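Local coordinates for protein abietadiene synthase, chloroplastic (Abies grandis, PDB 3S9V) that is a chloroplast enzyme of the terpene synthase family, a large, mostly helical protein with a metal-binding domain and further helical domains, at residues Pro74-Thr79 against Asp249-Val254; Val213-Ile218 against Ala236-Arg241. All blocks are in the same frame, centred on the assembly; numbering follows the deposited sequence.

Both contacts lie in the same helical part of the chain, far from its centre and on the same side of it, with their own centres about 18 Å apart. In sequence they are nested: residues 74-79 come first, then 213-218, 236-241 and 249-254, so interaction 2 falls within the loop that interaction 1 closes. Helices 232-242 and 245-258, consecutive in the chain, supply one segment to each contact, and L251 CD1 packs on A236 CA at 4.1 Å to join the two. The helix pair thus meets the turn that leads into helix 77-85 through one member, across 170 residues of sequence, and short helix 215-219 through the other, across 18.

Interaction 1 (Pro74-Thr79 against Asp249-Val254); sequences PHFPET and DFLNFV
F76 and N252 both hold CG beside the backbone N and anti to the carbonyl carbon (chi1 -62° and -73°), which carries the phenyl ring and the amide toward each other. In this helical part of the terpene synthase, the turn leading into helix 77-85 packs against helix 245-258. N252 OD1 comes to the ring edge, near the ring plane, 3.5 Å from F76 CE2, with the amide plane turned 76° from the ring. Such an approach suits a carbonyl oxygen, since the aryl hydrogens at the rim are slightly positive. L251 CB adds apolar contact 4.2 Å from F76 CZ. A water bridges the two segments, donating to N252 OD1 at 2.8 Å and hydrogen-bonded to H75 NE2 at 2.9 Å. H75 also places CD2 over one face of the F76 ring, 3.5 Å above its plane and offset toward the rim, while its ND1 is bonded to V68 N. V62 and L255 pack on the F76 side chain as well. On the backbone side, F76 O accepts two bonds from one residue: T79 N at 2.9 Å, and T79 OG1 at 2.7 Å in the carbonyl plane.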
loop_
_atom_site.group_PDB
_atom_site.type_symbol
_atom_site.label_atom_id
_atom_site.label_comp_id
_atom_site.label_asym_id
_atom_site.label_seq_id
_atom_site.Cartn_x
_atom_site.Cartn_y
_atom_site.Cartn_z
ATOM N N PRO A 74 -0.293 -46.486 7.639
ATOM C CA PRO A 74 0.026 -45.254 6.921
ATOM C C PRO A 74 1.429 -44.902 7.392
ATOM O O PRO A 74 1.812 -45.264 8.505
ATOM C CB PRO A 74 -1.015 -44.265 7.445
ATOM C CG PRO A 74 -2.158 -45.141 7.864
ATOM C CD PRO A 74 -1.452 -46.295 8.527
ATOM N N HIS A 75 2.203 -44.219 6.557
ATOM C CA HIS A 75 3.549 -43.830 6.952
ATOM C C HIS A 75 3.459 -42.756 8.038
ATOM O O HIS A 75 4.333 -42.661 8.897
ATOM C CB HIS A 75 4.320 -43.299 5.747
ATOM C CG HIS A 75 5.746 -42.957 6.047
ATOM N ND1 HIS A 75 6.685 -43.907 6.384
ATOM C CD2 HIS A 75 6.395 -41.768 6.048
ATOM C CE1 HIS A 75 7.853 -43.319 6.578
ATOM N NE2 HIS A 75 7.703 -42.021 6.379
ATOM N N PHE A 76 2.398 -41.954 7.990
ATOM C CA PHE A 76 2.162 -40.895 8.974
ATOM C C PHE A 76 0.828 -41.154 9.678
ATOM O O PHE A 76 -0.158 -40.466 9.414
ATOM C CB PHE A 76 2.087 -39.525 8.298
ATOM C CG PHE A 76 3.345 -39.116 7.587
ATOM C CD1 PHE A 76 3.372 -39.022 6.199
ATOM C CD2 PHE A 76 4.495 -38.792 8.305
ATOM C CE1 PHE A 76 4.530 -38.606 5.528
ATOM C CE2 PHE A 76 5.656 -38.376 7.647
ATOM C CZ PHE A 76 5.674 -38.283 6.257
ATOM N N PRO A 77 0.786 -42.132 10.600
ATOM C CA PRO A 77 -0.431 -42.494 11.344
ATOM C C PRO A 77 -1.178 -41.321 11.978
ATOM O O PRO A 77 -2.407 -41.336 12.085
ATOM C CB PRO A 77 0.084 -43.474 12.403
ATOM C CG PRO A 77 1.282 -44.072 11.760
ATOM C CD PRO A 77 1.947 -42.877 11.119
ATOM N N GLU A 78 -0.431 -40.310 12.400
ATOM C CA GLU A 78 -1.028 -39.146 13.035
ATOM C C GLU A 78 -1.972 -38.383 12.085
ATOM O O GLU A 78 -2.967 -37.811 12.522
ATOM C CB GLU A 78 0.075 -38.214 13.560
ATOM C CG GLU A 78 0.805 -37.418 12.467
ATOM C CD GLU A 78 2.153 -38.007 12.050
ATOM O OE1 GLU A 78 2.275 -39.253 11.937
ATOM O OE2 GLU A 78 3.086 -37.204 11.819
ATOM N N THR A 79 -1.672 -38.377 10.788
ATOM C CA THR A 79 -2.533 -37.668 9.858
ATOM C C THR A 79 -3.853 -38.407 9.682
ATOM O O THR A 79 -4.902 -37.783 9.535
ATOM C CB THR A 79 -1.845 -37.453 8.490
ATOM O OG1 THR A 79 -1.575 -38.715 7.866
ATOM C CG2 THR A 79 -0.542 -36.681 8.683
ATOM N N ASP A 249 11.398 -35.513 2.688
ATOM C CA ASP A 249 12.027 -34.515 3.545
ATOM C C ASP A 249 11.127 -33.283 3.673
ATOM O O ASP A 249 11.037 -32.687 4.751
ATOM C CB ASP A 249 13.388 -34.087 2.990
ATOM C CG ASP A 249 14.374 -35.236 2.905
ATOM O OD1 ASP A 249 14.296 -36.154 3.749
ATOM O OD2 ASP A 249 15.236 -35.215 2.003
ATOM N N PHE A 250 10.461 -32.906 2.580
ATOM C CA PHE A 250 9.567 -31.747 2.609
ATOM C C PHE A 250 8.344 -32.011 3.475
ATOM O O PHE A 250 7.888 -31.128 4.198
ATOM C CB PHE A 250 9.105 -31.347 1.200
ATOM C CG PHE A 250 8.077 -30.245 1.201
ATOM C CD1 PHE A 250 6.733 -30.523 0.962
ATOM C CD2 PHE A 250 8.446 -28.931 1.490
ATOM C CE1 PHE A 250 5.767 -29.510 1.016
ATOM C CE2 PHE A 250 7.494 -27.912 1.546
ATOM C CZ PHE A 250 6.150 -28.203 1.308
ATOM N N LEU A 251 7.810 -33.225 3.402
ATOM C CA LEU A 251 6.648 -33.557 4.215
ATOM C C LEU A 251 7.043 -33.602 5.689
ATOM O O LEU A 251 6.316 -33.099 6.540
ATOM C CB LEU A 251 6.030 -34.884 3.757
ATOM C CG LEU A 251 5.507 -34.850 2.312
ATOM C CD1 LEU A 251 4.931 -36.199 1.934
ATOM C CD2 LEU A 251 4.444 -33.767 2.165
ATOM N N ASN A 252 8.194 -34.196 5.993
ATOM C CA ASN A 252 8.665 -34.244 7.376
ATOM C C ASN A 252 8.823 -32.810 7.890
ATOM O O ASN A 252 8.459 -32.500 9.027
ATOM C CB ASN A 252 10.020 -34.958 7.477
ATOM C CG ASN A 252 9.908 -36.456 7.280
ATOM O OD1 ASN A 252 8.952 -37.086 7.743
ATOM N ND2 ASN A 252 10.899 -37.044 6.605
ATOM N N PHE A 253 9.377 -31.947 7.038
ATOM C CA PHE A 253 9.594 -30.543 7.367
ATOM C C PHE A 253 8.279 -29.828 7.663
ATOM O O PHE A 253 8.196 -29.028 8.596
ATOM C CB PHE A 253 10.351 -29.856 6.217
ATOM C CG PHE A 253 10.285 -28.351 6.244
ATOM C CD1 PHE A 253 9.290 -27.672 5.538
ATOM C CD2 PHE A 253 11.222 -27.613 6.955
ATOM C CE1 PHE A 253 9.232 -26.276 5.538
ATOM C CE2 PHE A 253 11.173 -26.218 6.961
ATOM C CZ PHE A 253 10.174 -25.548 6.250
ATOM N N VAL A 254 7.246 -30.114 6.877
ATOM C CA VAL A 254 5.949 -29.493 7.111
ATOM C C VAL A 254 5.362 -30.029 8.413
ATOM O O VAL A 254 4.826 -29.269 9.217
ATOM C CB VAL A 254 4.965 -29.782 5.959
ATOM C CG1 VAL A 254 3.559 -29.354 6.356
ATOM C CG2 VAL A 254 5.410 -29.049 4.702
HETATM O O HOH W 1 9.317 -39.898 7.592
#

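Interaction 2 (Val213-Ile218 against Ala236-Arg241); sequences VDWQKI and AAVFMR
W215, in the first turn of short helix 215-219, and R241, near the end of helix 232-242, are the nearest CA pair, 7.9 Å apart. The indole of W215 lies between these backbones and makes the largest single share of the contact. R241 lays the base of its side chain over one indole face: CB stands 3.9 Å from the centroid of the five-membered ring of W215, 22° off the normal, a CH-pi contact. CG follows just beyond the CE2-CZ2 edge, 3.6 Å from W215 CZ2. A bend at chi2 (-47°) then turns the R241 chain, and the guanidinium ends nearly perpendicular to the indole, at 82°, rather than stacked on it. W215 NE1 therefore meets the edge of that group, 3.6 Å from R241 NH1, a contact between two donors; the hydrogen bond of NH1 goes instead to Q210 O, which anchors the guanidinium. V213 CG1 lies over the opposite face, offset toward the rim, so the indole sits between its own segment and helix 232-242. V238 CG2 reaches W215 CZ3 obliquely, at 3.9 Å. D214 is the N-cap of the short helix; its OD1 takes a weak capping bond from K217 N (3.5 Å). Through W215, short helix 215-219 is joined to helix 232-242 in the helical N-terminal terpene synthase family region.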
loop_
_atom_site.group_PDB
_atom_site.type_symbol
_atom_site.label_atom_id
_atom_site.label_comp_id
_atom_site.label_asym_id
_atom_site.label_seq_id
_atom_site.Cartn_x
_atom_site.Cartn_y
_atom_site.Cartn_z
ATOM N N VAL A 213 1.293 -37.530 -16.764
ATOM C CA VAL A 213 2.601 -36.911 -16.631
ATOM C C VAL A 213 3.811 -37.857 -16.751
ATOM O O VAL A 213 3.728 -39.038 -16.409
ATOM C CB VAL A 213 2.645 -36.120 -15.293
ATOM C CG1 VAL A 213 2.973 -37.043 -14.126
ATOM C CG2 VAL A 213 3.619 -34.990 -15.399
ATOM N N ASP A 214 4.920 -37.334 -17.276
ATOM C CA ASP A 214 6.170 -38.101 -17.419
ATOM C C ASP A 214 6.967 -37.808 -16.153
ATOM O O ASP A 214 7.658 -36.795 -16.077
ATOM C CB ASP A 214 6.973 -37.623 -18.635
ATOM C CG ASP A 214 8.276 -38.399 -18.825
ATOM O OD1 ASP A 214 8.872 -38.829 -17.814
ATOM O OD2 ASP A 214 8.716 -38.566 -19.984
ATOM N N TRP A 215 6.877 -38.700 -15.171
ATOM C CA TRP A 215 7.536 -38.485 -13.889
ATOM C C TRP A 215 8.992 -38.057 -13.937
ATOM O O TRP A 215 9.405 -37.175 -13.177
ATOM C CB TRP A 215 7.362 -39.718 -12.998
ATOM C CG TRP A 215 5.927 -39.924 -12.616
ATOM C CD1 TRP A 215 5.134 -40.991 -12.930
ATOM C CD2 TRP A 215 5.087 -38.991 -11.930
ATOM N NE1 TRP A 215 3.851 -40.774 -12.492
ATOM C CE2 TRP A 215 3.795 -39.553 -11.874
ATOM C CE3 TRP A 215 5.301 -37.730 -11.361
ATOM C CZ2 TRP A 215 2.720 -38.897 -11.272
ATOM C CZ3 TRP A 215 4.234 -37.077 -10.768
ATOM C CH2 TRP A 215 2.959 -37.661 -10.728
ATOM N N GLN A 216 9.773 -38.666 -14.822
ATOM C CA GLN A 216 11.182 -38.314 -14.933
ATOM C C GLN A 216 11.385 -36.835 -15.260
ATOM O O GLN A 216 12.217 -36.168 -14.652
ATOM C CB GLN A 216 11.865 -39.173 -15.999
ATOM C CG GLN A 216 13.264 -38.709 -16.328
ATOM C CD GLN A 216 13.949 -39.636 -17.295
ATOM O OE1 GLN A 216 13.425 -39.919 -18.380
ATOM N NE2 GLN A 216 15.121 -40.125 -16.913
ATOM N N LYS A 217 10.638 -36.325 -16.226
ATOM C CA LYS A 217 10.762 -34.920 -16.598
ATOM C C LYS A 217 10.302 -34.034 -15.451
ATOM O O LYS A 217 10.871 -32.967 -15.216
ATOM C CB LYS A 217 9.940 -34.627 -17.858
ATOM C CG LYS A 217 10.507 -35.275 -19.106
ATOM C CD LYS A 217 9.775 -34.820 -20.356
ATOM C CE LYS A 217 10.464 -35.339 -21.609
ATOM N NZ LYS A 217 9.787 -34.847 -22.837
ATOM N N ILE A 218 9.277 -34.486 -14.731
ATOM C CA ILE A 218 8.747 -33.741 -13.592
ATOM C C ILE A 218 9.770 -33.587 -12.459
ATOM O O ILE A 218 9.842 -32.534 -11.827
ATOM C CB ILE A 218 7.478 -34.425 -13.018
ATOM C CG1 ILE A 218 6.317 -34.281 -14.002
ATOM C CG2 ILE A 218 7.115 -33.827 -11.676
ATOM C CD1 ILE A 218 5.932 -32.847 -14.314
ATOM N N ALA A 236 3.098 -35.341 -2.039
ATOM C CA ALA A 236 2.745 -36.672 -1.554
ATOM C C ALA A 236 2.489 -37.596 -2.739
ATOM O O ALA A 236 2.952 -38.737 -2.766
ATOM C CB ALA A 236 1.503 -36.596 -0.666
ATOM N N ALA A 237 1.750 -37.096 -3.721
ATOM C CA ALA A 237 1.446 -37.868 -4.916
ATOM C C ALA A 237 2.739 -38.217 -5.641
ATOM O O ALA A 237 2.949 -39.366 -6.015
ATOM C CB ALA A 237 0.537 -37.074 -5.832
ATOM N N VAL A 238 3.611 -37.231 -5.838
ATOM C CA VAL A 238 4.877 -37.498 -6.524
ATOM C C VAL A 238 5.688 -38.555 -5.774
ATOM O O VAL A 238 6.313 -39.411 -6.390
ATOM C CB VAL A 238 5.772 -36.234 -6.646
ATOM C CG1 VAL A 238 7.117 -36.615 -7.268
ATOM C CG2 VAL A 238 5.085 -35.176 -7.482
ATOM N N PHE A 239 5.686 -38.489 -4.444
ATOM C CA PHE A 239 6.446 -39.451 -3.657
ATOM C C PHE A 239 5.920 -40.855 -3.841
ATOM O O PHE A 239 6.694 -41.800 -3.973
ATOM C CB PHE A 239 6.405 -39.128 -2.164
ATOM C CG PHE A 239 7.077 -40.170 -1.316
ATOM C CD1 PHE A 239 8.463 -40.227 -1.233
ATOM C CD2 PHE A 239 6.324 -41.134 -0.644
ATOM C CE1 PHE A 239 9.094 -41.228 -0.497
ATOM C CE2 PHE A 239 6.943 -42.139 0.095
ATOM C CZ PHE A 239 8.334 -42.186 0.168
ATOM N N MET A 240 4.598 -40.990 -3.824
ATOM C CA MET A 240 3.976 -42.292 -3.991
ATOM C C MET A 240 4.234 -42.882 -5.380
ATOM O O MET A 240 4.213 -44.101 -5.547
ATOM C CB MET A 240 2.462 -42.210 -3.709
ATOM C CG MET A 240 2.124 -42.032 -2.220
ATOM S SD MET A 240 0.387 -42.291 -1.770
ATOM C CE MET A 240 -0.336 -40.741 -2.351
ATOM N N ARG A 241 4.492 -42.024 -6.368
ATOM C CA ARG A 241 4.758 -42.497 -7.726
ATOM C C ARG A 241 6.230 -42.737 -8.059
ATOM O O ARG A 241 6.530 -43.505 -8.973
ATOM C CB ARG A 241 4.174 -41.528 -8.768
ATOM C CG ARG A 241 2.668 -41.640 -8.950
ATOM C CD ARG A 241 2.261 -43.100 -9.101
ATOM N NE ARG A 241 0.828 -43.265 -9.306
ATOM C CZ ARG A 241 0.196 -42.956 -10.433
ATOM N NH1 ARG A 241 0.872 -42.464 -11.466
ATOM N NH2 ARG A 241 -1.114 -43.143 -10.525
#